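Local coordinates for enterobactin synthetase component F-related protein (PDB 4OXI), which probably activates glycine with ATP as glycyl-adenylate, serving as the adenylation domain of a lipopolysaccharide modification pathway behind antimicrobial peptide resistance, at residues A[50-54]-A[240-244]; A[298-304]-A[326-332]; A[449-453]-A[464-468]. One frame throughout, in Å; residues are numbered along the deposited sequence.

Contact 1: residues A[50-54]-A[240-244]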
# COMPACT_ATOMS: atom_id res chain seq x y z
N CYS A 50 -14.41 20.29 -2.47
CA CYS A 50 -14.32 18.83 -2.43
C CYS A 50 -15.23 18.19 -1.36
O CYS A 50 -14.99 18.30 -0.16
CB CYS A 50 -12.88 18.38 -2.22
SG CYS A 50 -12.71 16.59 -2.25
N GLU A 51 -16.27 17.50 -1.83
CA GLU A 51 -17.21 16.82 -0.95
C GLU A 51 -16.55 15.82 0.01
O GLU A 51 -16.88 15.79 1.20
CB GLU A 51 -18.28 16.11 -1.79
CG GLU A 51 -19.26 15.25 -1.01
CD GLU A 51 -20.23 14.50 -1.93
OE1 GLU A 51 -20.63 15.07 -2.97
OE2 GLU A 51 -20.60 13.34 -1.61
N THR A 52 -15.61 15.02 -0.48
CA THR A 52 -14.98 13.99 0.35
C THR A 52 -14.13 14.62 1.45
O THR A 52 -14.20 14.22 2.61
CB THR A 52 -14.08 13.05 -0.46
OG1 THR A 52 -14.84 12.43 -1.50
CG2 THR A 52 -13.50 11.95 0.45
N ARG A 53 -13.34 15.62 1.09
CA ARG A 53 -12.60 16.36 2.09
C ARG A 53 -13.55 16.98 3.12
O ARG A 53 -13.25 17.00 4.32
CB ARG A 53 -11.75 17.43 1.42
CG ARG A 53 -11.01 18.29 2.40
CD ARG A 53 -9.89 19.06 1.71
NE ARG A 53 -8.94 19.47 2.73
CZ ARG A 53 -7.75 18.92 2.91
NH1 ARG A 53 -6.99 19.36 3.89
NH2 ARG A 53 -7.30 17.96 2.11
N HIS A 54 -14.70 17.47 2.66
CA HIS A 54 -15.67 18.07 3.59
C HIS A 54 -16.19 17.04 4.57
O HIS A 54 -16.32 17.32 5.75
CB HIS A 54 -16.86 18.70 2.86
CG HIS A 54 -17.93 19.18 3.79
ND1 HIS A 54 -17.85 20.38 4.47
CD2 HIS A 54 -19.09 18.60 4.18
CE1 HIS A 54 -18.93 20.53 5.22
NE2 HIS A 54 -19.70 19.47 5.06
N HIS A 240 -9.41 10.97 -3.21
CA HIS A 240 -10.78 11.36 -2.84
C HIS A 240 -11.79 10.52 -3.60
O HIS A 240 -12.80 10.11 -3.04
CB HIS A 240 -11.03 12.85 -3.11
CG HIS A 240 -10.43 13.75 -2.07
ND1 HIS A 240 -9.96 15.01 -2.36
CD2 HIS A 240 -10.21 13.56 -0.75
CE1 HIS A 240 -9.49 15.57 -1.26
NE2 HIS A 240 -9.64 14.72 -0.27
N CYS A 241 -11.50 10.25 -4.87
CA CYS A 241 -12.37 9.36 -5.62
C CYS A 241 -12.46 7.97 -4.97
O CYS A 241 -13.56 7.47 -4.73
CB CYS A 241 -11.91 9.24 -7.08
SG CYS A 241 -12.96 8.10 -8.05
N TYR A 242 -11.32 7.36 -4.64
CA TYR A 242 -11.35 6.03 -4.02
C TYR A 242 -12.11 6.00 -2.72
O TYR A 242 -13.00 5.18 -2.55
CB TYR A 242 -9.95 5.48 -3.75
CG TYR A 242 -10.03 4.17 -2.99
CD1 TYR A 242 -10.36 2.99 -3.65
CD2 TYR A 242 -9.80 4.11 -1.62
CE1 TYR A 242 -10.44 1.78 -2.97
CE2 TYR A 242 -9.89 2.89 -0.92
CZ TYR A 242 -10.20 1.74 -1.60
OH TYR A 242 -10.29 0.53 -0.94
N ILE A 243 -11.74 6.87 -1.79
CA ILE A 243 -12.41 6.91 -0.50
C ILE A 243 -13.92 7.11 -0.62
O ILE A 243 -14.70 6.42 0.06
CB ILE A 243 -11.82 8.01 0.39
CG1 ILE A 243 -10.34 7.74 0.66
CG2 ILE A 243 -12.57 8.06 1.70
CD1 ILE A 243 -10.10 6.43 1.40
N SER A 244 -14.35 8.02 -1.49
CA SER A 244 -15.79 8.25 -1.68
C SER A 244 -16.51 7.00 -2.21
O SER A 244 -17.63 6.73 -1.81
CB SER A 244 -16.07 9.44 -2.60
OG SER A 244 -15.90 9.05 -3.95
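Helix 51-62 begins against the flank of helix 236-249, and the meeting point is the imidazole of H240, approached by C50, T52 and R53. C50 SG lies over one face of the ring, 3.6 Å from its centroid and 29° off the normal, a sulfur-aromatic contact displaced toward the rim; its closest ring atom is H240 ND1 at 3.2 Å. The same sulfur turns back on its own chain and accepts the backbone N of R53, 3.5 Å from C50 SG, over a nearly straight bond. C50 can do both because its SG is turned opposite the backbone N (chi1 -177°).

T52 reaches the ring obliquely, with its methyl CG2 3.9 Å from H240 CD2, while R53 brings the start of its side chain to the far nitrogen: R53 CB is 3.8 Å from H240 NE2. In this helix-helix junction the imidazole is the main wedge from helix 236-249, and it is gripped at both nitrogens: ND1 bonds E213 OE1 and NE2 bonds Y118 OH. Those two bonds fix its rotation inside a buried site. The E213 carboxylate would tend to favour a protonated ring, though R53 nearby would work against that. R53 itself runs on to Y118, bonding its carbonyl through NH1 and making a cation-pi contact.

T52 OG1 lies between H240 and S244, one turn later: it is 3.4 Å from S244 CB and weakly hydrogen-bonded, at 3.5 Å, to H240 O, a carbonyl already used by S244 N within the helix. S244 OG bonds C241 O instead. I243 CG2 meets T52 CG2 at 4.2 Å, and I278 of helix 268-279 touches both side chains.

Contact 2: residues A[298-304]-A[326-332]; sequences IHHHQLT and SLPSLRL
I298 and L327 cross at about a right angle where helix 294-301 ends in a Schellman motif. With I298 CG1 beside the backbone N (chi1 -75°), the methyl CG2 is left anti to that N and lies 4.1 Å from L327 CD2 on one side and from L330 CG on another. L330 runs obliquely to I298, and W348 of helix 342-352 and W306 of strand 305-308 touch both; I298, L327 and L330 are buried. On the helix's outer flank the CB of H299 rests on the same L327 methyl, while H299 ND1 is buried without a hydrogen-bonding partner.

The Schellman turn places Q302 at positive phi, with L303 N bonded back to I298 O and Q302 N to H299 O. The Q302 side chain, bent at chi2 (-66°), folds over the helix end: its NE2 donates to H299 O at 2.9 Å, in the carbonyl plane on a lone pair, giving that oxygen a second donor. The other arm of the amide, Q302 OE1, presses on S329 CB at 3.5 Å. S329, in the type I turn from L327 to L330, has its CB directed toward segment 298-304 and donates OG to L303 O at 2.7 Å, coming from above the carbonyl plane.

From here the two segments run into the neighbouring parallel strands 305-308 and 332-336, which helix 311-318 links as a beta-alpha-beta crossover. T304 CA makes a short CH...O contact, 3.2 Å, to S329 O. T304 OG1 bonds D256 OD1 and R257 N, and R331 NH2 bridges to that aspartate's OD2. T304 O takes L332 N at 3.1 Å, nearly along the C=O axis, with R331 N as a second, weak donor.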
# COMPACT_ATOMS: atom_id res chain seq x y z
N ILE A 298 -7.75 -9.45 16.01
CA ILE A 298 -9.12 -9.04 15.71
C ILE A 298 -10.03 -9.33 16.90
O ILE A 298 -10.75 -8.45 17.37
CB ILE A 298 -9.66 -9.78 14.46
CG1 ILE A 298 -9.04 -9.18 13.18
CG2 ILE A 298 -11.18 -9.70 14.41
CD1 ILE A 298 -8.76 -10.19 12.09
N HIS A 299 -9.97 -10.56 17.39
CA HIS A 299 -10.78 -10.96 18.54
C HIS A 299 -10.45 -10.16 19.81
O HIS A 299 -11.35 -9.68 20.51
CB HIS A 299 -10.65 -12.46 18.80
CG HIS A 299 -11.35 -12.91 20.04
ND1 HIS A 299 -12.72 -13.05 20.11
CD2 HIS A 299 -10.87 -13.22 21.26
CE1 HIS A 299 -13.05 -13.44 21.33
NE2 HIS A 299 -11.95 -13.55 22.05
N HIS A 300 -9.16 -10.01 20.11
CA HIS A 300 -8.70 -9.26 21.28
C HIS A 300 -9.27 -7.84 21.33
O HIS A 300 -9.69 -7.35 22.38
CB HIS A 300 -7.18 -9.19 21.25
CG HIS A 300 -6.56 -8.67 22.51
ND1 HIS A 300 -6.21 -7.34 22.67
CD2 HIS A 300 -6.18 -9.30 23.64
CE1 HIS A 300 -5.67 -7.18 23.86
NE2 HIS A 300 -5.64 -8.35 24.47
N HIS A 301 -9.29 -7.17 20.18
CA HIS A 301 -9.79 -5.79 20.15
C HIS A 301 -11.19 -5.67 19.59
O HIS A 301 -11.66 -4.55 19.40
CB HIS A 301 -8.85 -4.87 19.35
CG HIS A 301 -7.53 -4.66 20.00
ND1 HIS A 301 -7.37 -3.91 21.15
CD2 HIS A 301 -6.29 -5.11 19.67
CE1 HIS A 301 -6.10 -3.91 21.51
NE2 HIS A 301 -5.42 -4.63 20.62
N GLN A 302 -11.85 -6.79 19.30
CA GLN A 302 -13.19 -6.75 18.75
C GLN A 302 -13.26 -5.84 17.51
O GLN A 302 -14.13 -4.98 17.41
CB GLN A 302 -14.19 -6.26 19.82
CG GLN A 302 -14.36 -7.25 20.99
CD GLN A 302 -15.01 -8.56 20.55
OE1 GLN A 302 -16.21 -8.61 20.28
NE2 GLN A 302 -14.21 -9.62 20.43
N LEU A 303 -12.33 -6.03 16.58
CA LEU A 303 -12.34 -5.24 15.34
C LEU A 303 -13.60 -5.54 14.55
O LEU A 303 -14.05 -6.68 14.49
CB LEU A 303 -11.12 -5.57 14.49
CG LEU A 303 -9.77 -5.25 15.12
CD1 LEU A 303 -8.66 -5.28 14.06
CD2 LEU A 303 -9.78 -3.89 15.82
N THR A 304 -14.16 -4.51 13.93
CA THR A 304 -15.38 -4.68 13.15
C THR A 304 -15.07 -4.61 11.66
O THR A 304 -15.88 -5.06 10.83
CB THR A 304 -16.45 -3.64 13.53
OG1 THR A 304 -15.96 -2.32 13.24
CG2 THR A 304 -16.79 -3.73 15.01
N SER A 326 -15.90 -17.89 15.43
CA SER A 326 -14.85 -17.39 16.33
C SER A 326 -14.55 -15.89 16.19
O SER A 326 -13.86 -15.32 17.03
CB SER A 326 -13.55 -18.18 16.17
OG SER A 326 -12.96 -17.97 14.90
N LEU A 327 -15.07 -15.25 15.14
CA LEU A 327 -14.84 -13.82 14.94
C LEU A 327 -16.13 -13.03 14.75
O LEU A 327 -16.31 -12.40 13.70
CB LEU A 327 -13.92 -13.60 13.73
CG LEU A 327 -12.53 -14.18 13.88
CD1 LEU A 327 -11.67 -13.88 12.65
CD2 LEU A 327 -11.87 -13.65 15.15
N PRO A 328 -17.03 -13.05 15.75
CA PRO A 328 -18.34 -12.40 15.60
C PRO A 328 -18.29 -10.90 15.42
O PRO A 328 -19.24 -10.35 14.88
CB PRO A 328 -19.05 -12.72 16.94
CG PRO A 328 -17.94 -12.99 17.91
CD PRO A 328 -16.89 -13.69 17.08
N SER A 329 -17.24 -10.23 15.88
CA SER A 329 -17.24 -8.76 15.79
C SER A 329 -16.95 -8.23 14.37
O SER A 329 -17.23 -7.07 14.08
CB SER A 329 -16.25 -8.15 16.78
OG SER A 329 -14.90 -8.37 16.36
N LEU A 330 -16.39 -9.08 13.50
CA LEU A 330 -15.84 -8.61 12.22
C LEU A 330 -16.89 -8.54 11.12
O LEU A 330 -17.11 -9.52 10.40
CB LEU A 330 -14.70 -9.53 11.76
CG LEU A 330 -13.47 -8.87 11.13
CD1 LEU A 330 -12.71 -9.85 10.26
CD2 LEU A 330 -13.82 -7.60 10.37
N ARG A 331 -17.53 -7.38 10.96
CA ARG A 331 -18.70 -7.29 10.07
C ARG A 331 -18.32 -7.01 8.62
O ARG A 331 -19.11 -7.27 7.71
CB ARG A 331 -19.71 -6.27 10.58
CG ARG A 331 -19.36 -4.81 10.32
CD ARG A 331 -20.43 -3.90 10.96
NE ARG A 331 -20.20 -2.49 10.67
CZ ARG A 331 -20.55 -1.90 9.53
NH1 ARG A 331 -21.14 -2.59 8.55
NH2 ARG A 331 -20.30 -0.61 9.34
N LEU A 332 -17.11 -6.50 8.41
CA LEU A 332 -16.63 -6.28 7.05
C LEU A 332 -15.17 -6.72 6.89
O LEU A 332 -14.27 -6.16 7.54
CB LEU A 332 -16.78 -4.80 6.65
CG LEU A 332 -18.16 -4.28 6.23
CD1 LEU A 332 -18.19 -2.76 6.28
CD2 LEU A 332 -18.52 -4.76 4.82

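Contact 3: residues A[449-453]-A[464-468]. With GAP (glycyl-adenosine-5'-phosphate), chain B.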
# COMPACT_ATOMS: atom_id res chain seq x y z
N ARG A 449 -1.99 -0.02 -18.79
CA ARG A 449 -1.85 -1.46 -18.98
C ARG A 449 -1.50 -2.12 -17.67
O ARG A 449 -0.36 -2.03 -17.21
CB ARG A 449 -0.74 -1.76 -19.99
CG ARG A 449 -0.84 -1.01 -21.31
CD ARG A 449 0.36 -1.34 -22.19
NE ARG A 449 0.45 -0.44 -23.33
CZ ARG A 449 -0.20 -0.63 -24.47
NH1 ARG A 449 -1.00 -1.69 -24.60
NH2 ARG A 449 -0.06 0.23 -25.47
N SER A 450 -2.46 -2.83 -17.09
CA SER A 450 -2.28 -3.39 -15.76
C SER A 450 -1.29 -4.54 -15.76
O SER A 450 -0.57 -4.76 -14.77
CB SER A 450 -3.63 -3.88 -15.21
OG SER A 450 -4.04 -5.05 -15.89
N GLY A 451 -1.24 -5.27 -16.86
CA GLY A 451 -0.40 -6.45 -16.94
C GLY A 451 -1.17 -7.66 -16.46
O GLY A 451 -0.69 -8.80 -16.57
N ASP A 452 -2.37 -7.43 -15.94
CA ASP A 452 -3.19 -8.52 -15.43
C ASP A 452 -4.05 -9.12 -16.54
O ASP A 452 -4.69 -8.39 -17.32
CB ASP A 452 -4.09 -8.03 -14.28
CG ASP A 452 -3.30 -7.58 -13.06
OD1 ASP A 452 -2.52 -8.40 -12.54
OD2 ASP A 452 -3.45 -6.41 -12.63
N ILE A 453 -4.06 -10.44 -16.62
CA ILE A 453 -4.85 -11.16 -17.61
C ILE A 453 -6.18 -11.57 -16.97
O ILE A 453 -6.18 -12.22 -15.92
CB ILE A 453 -4.09 -12.43 -18.10
CG1 ILE A 453 -2.75 -12.03 -18.72
CG2 ILE A 453 -4.95 -13.25 -19.07
CD1 ILE A 453 -2.89 -10.95 -19.80
N LEU A 464 -6.82 -14.13 -14.00
CA LEU A 464 -6.22 -15.38 -14.48
C LEU A 464 -4.70 -15.47 -14.26
O LEU A 464 -4.13 -16.56 -14.23
CB LEU A 464 -6.55 -15.59 -15.96
CG LEU A 464 -8.04 -15.70 -16.27
CD1 LEU A 464 -8.30 -15.72 -17.77
CD2 LEU A 464 -8.66 -16.93 -15.61
N GLY A 465 -4.05 -14.32 -14.10
CA GLY A 465 -2.61 -14.30 -13.97
C GLY A 465 -2.04 -13.05 -14.62
O GLY A 465 -2.75 -12.06 -14.81
N ARG A 466 -0.76 -13.11 -14.98
CA ARG A 466 -0.06 -11.95 -15.51
C ARG A 466 0.77 -12.33 -16.72
O ARG A 466 1.11 -13.50 -16.90
CB ARG A 466 0.85 -11.34 -14.43
CG ARG A 466 0.10 -10.61 -13.32
CD ARG A 466 1.02 -9.73 -12.45
NE ARG A 466 1.75 -8.73 -13.23
CZ ARG A 466 1.29 -7.53 -13.55
NH1 ARG A 466 0.07 -7.16 -13.18
NH2 ARG A 466 2.05 -6.69 -14.26
N ARG A 467 1.08 -11.35 -17.56
CA ARG A 467 1.94 -11.59 -18.71
C ARG A 467 3.42 -11.37 -18.39
O ARG A 467 4.28 -11.60 -19.24
CB ARG A 467 1.53 -10.69 -19.87
CG ARG A 467 1.37 -9.23 -19.47
CD ARG A 467 1.82 -8.31 -20.60
NE ARG A 467 1.35 -6.93 -20.42
CZ ARG A 467 1.94 -6.04 -19.62
NH1 ARG A 467 3.02 -6.38 -18.92
NH2 ARG A 467 1.44 -4.82 -19.52
N ASP A 468 3.72 -10.92 -17.17
CA ASP A 468 5.10 -10.65 -16.79
C ASP A 468 5.55 -11.43 -15.56
O ASP A 468 4.92 -12.43 -15.17
CB ASP A 468 5.35 -9.14 -16.60
CG ASP A 468 4.55 -8.52 -15.45
OD1 ASP A 468 4.08 -9.26 -14.56
OD2 ASP A 468 4.41 -7.28 -15.42
N GAP B . -3.29 -1.66 -4.23
CA GAP B . -3.44 -3.07 -3.76
C GAP B . -2.24 -3.84 -4.27
O GAP B . -2.06 -5.02 -4.02
PA GAP B . 0.10 -3.64 -5.70
O1A GAP B . 0.45 -2.58 -6.71
O2A GAP B . 1.07 -4.00 -4.59
O3A GAP B . -1.28 -3.12 -5.09
C5' GAP B . -1.06 -4.82 -7.73
O5' GAP B . -0.28 -4.96 -6.55
C4' GAP B . -1.21 -6.19 -8.37
O4' GAP B . -1.67 -7.12 -7.39
C3' GAP B . -2.30 -6.24 -9.43
O3' GAP B . -1.80 -5.79 -10.69
C2' GAP B . -2.68 -7.71 -9.42
O2' GAP B . -1.70 -8.48 -10.10
C1' GAP B . -2.50 -8.12 -7.98
N9 GAP B . -3.82 -8.10 -7.30
C8 GAP B . -4.30 -7.08 -6.55
N7 GAP B . -5.53 -7.38 -6.06
C5 GAP B . -5.85 -8.62 -6.51
C6 GAP B . -7.01 -9.52 -6.37
N6 GAP B . -8.08 -9.17 -5.62
N1 GAP B . -6.94 -10.71 -7.01
C2 GAP B . -5.87 -11.08 -7.76
N3 GAP B . -4.79 -10.30 -7.92
C4 GAP B . -4.72 -9.08 -7.33
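D452 turns its carboxylate opposite its own carbonyl carbon (chi1 -65°), and R466 bends at chi3 (57°), which curls its guanidinium back over the neighbouring strand and carries NH1 across to D452 OD1. These two atoms form a salt bridge at 2.9 Å, its hydrogen bond weak and bent (140°), with the two planes close to perpendicular. The carboxylate also takes both ribose hydroxyls of the glycyl-adenylate: the ligand's O2' donates to D452 OD1 and its O3' to D452 OD2, both at 2.6 Å. H463 NE2 also bonds OD1, and Y360 OH bonds OD2, so the group is held from several sides.

The guanidinium is fixed in turn. R466 NE and NH2 take D468 side-on, one nitrogen to each oxygen, with R466 NH2 2.7 Å from D468 OD2, while R466 NH1 also donates to S450 O at 2.9 Å. G451 C lies over one face of the R466 guanidinium, toward its rim, and G451 CA lies over the centre of the R467 guanidinium, 3.5 Å from its plane.

These residues sit on a beta hairpin. D452 and R466 form a non-hydrogen-bonded pair; next to it I453 N donates to G465 O at 2.8 Å, and L464 and G465 together face I453 as a classic beta bulge. On its other side strand 445-457 is bonded to strand 416-419, through S450 and D452 to L417, while E416 of that strand salt-bridges R467, and R449 makes a backbone bond to A438, at the end of helix 432-438.

How the contacts relate
The three contacts share no helix or strand, follow one another along the chain, and do not touch; the nearest atoms of contacts 1 and 2 are still about 11 Å apart. All are partly buried, with contact 2 lying farthest from the chain centre. Contact 1 joins two helices through a buried imidazole, a sulfur and a weak bond, with the I243 side chain about 12 Å from the ligand. Contact 2 ties a helix end to a loop by backbone carbonyls and leucine and isoleucine packing. Contact 3, between hairpin strands, is the charged one: D452 bonds the ligand's ribose and R466 lies beside it, within a network of arginines and aspartates.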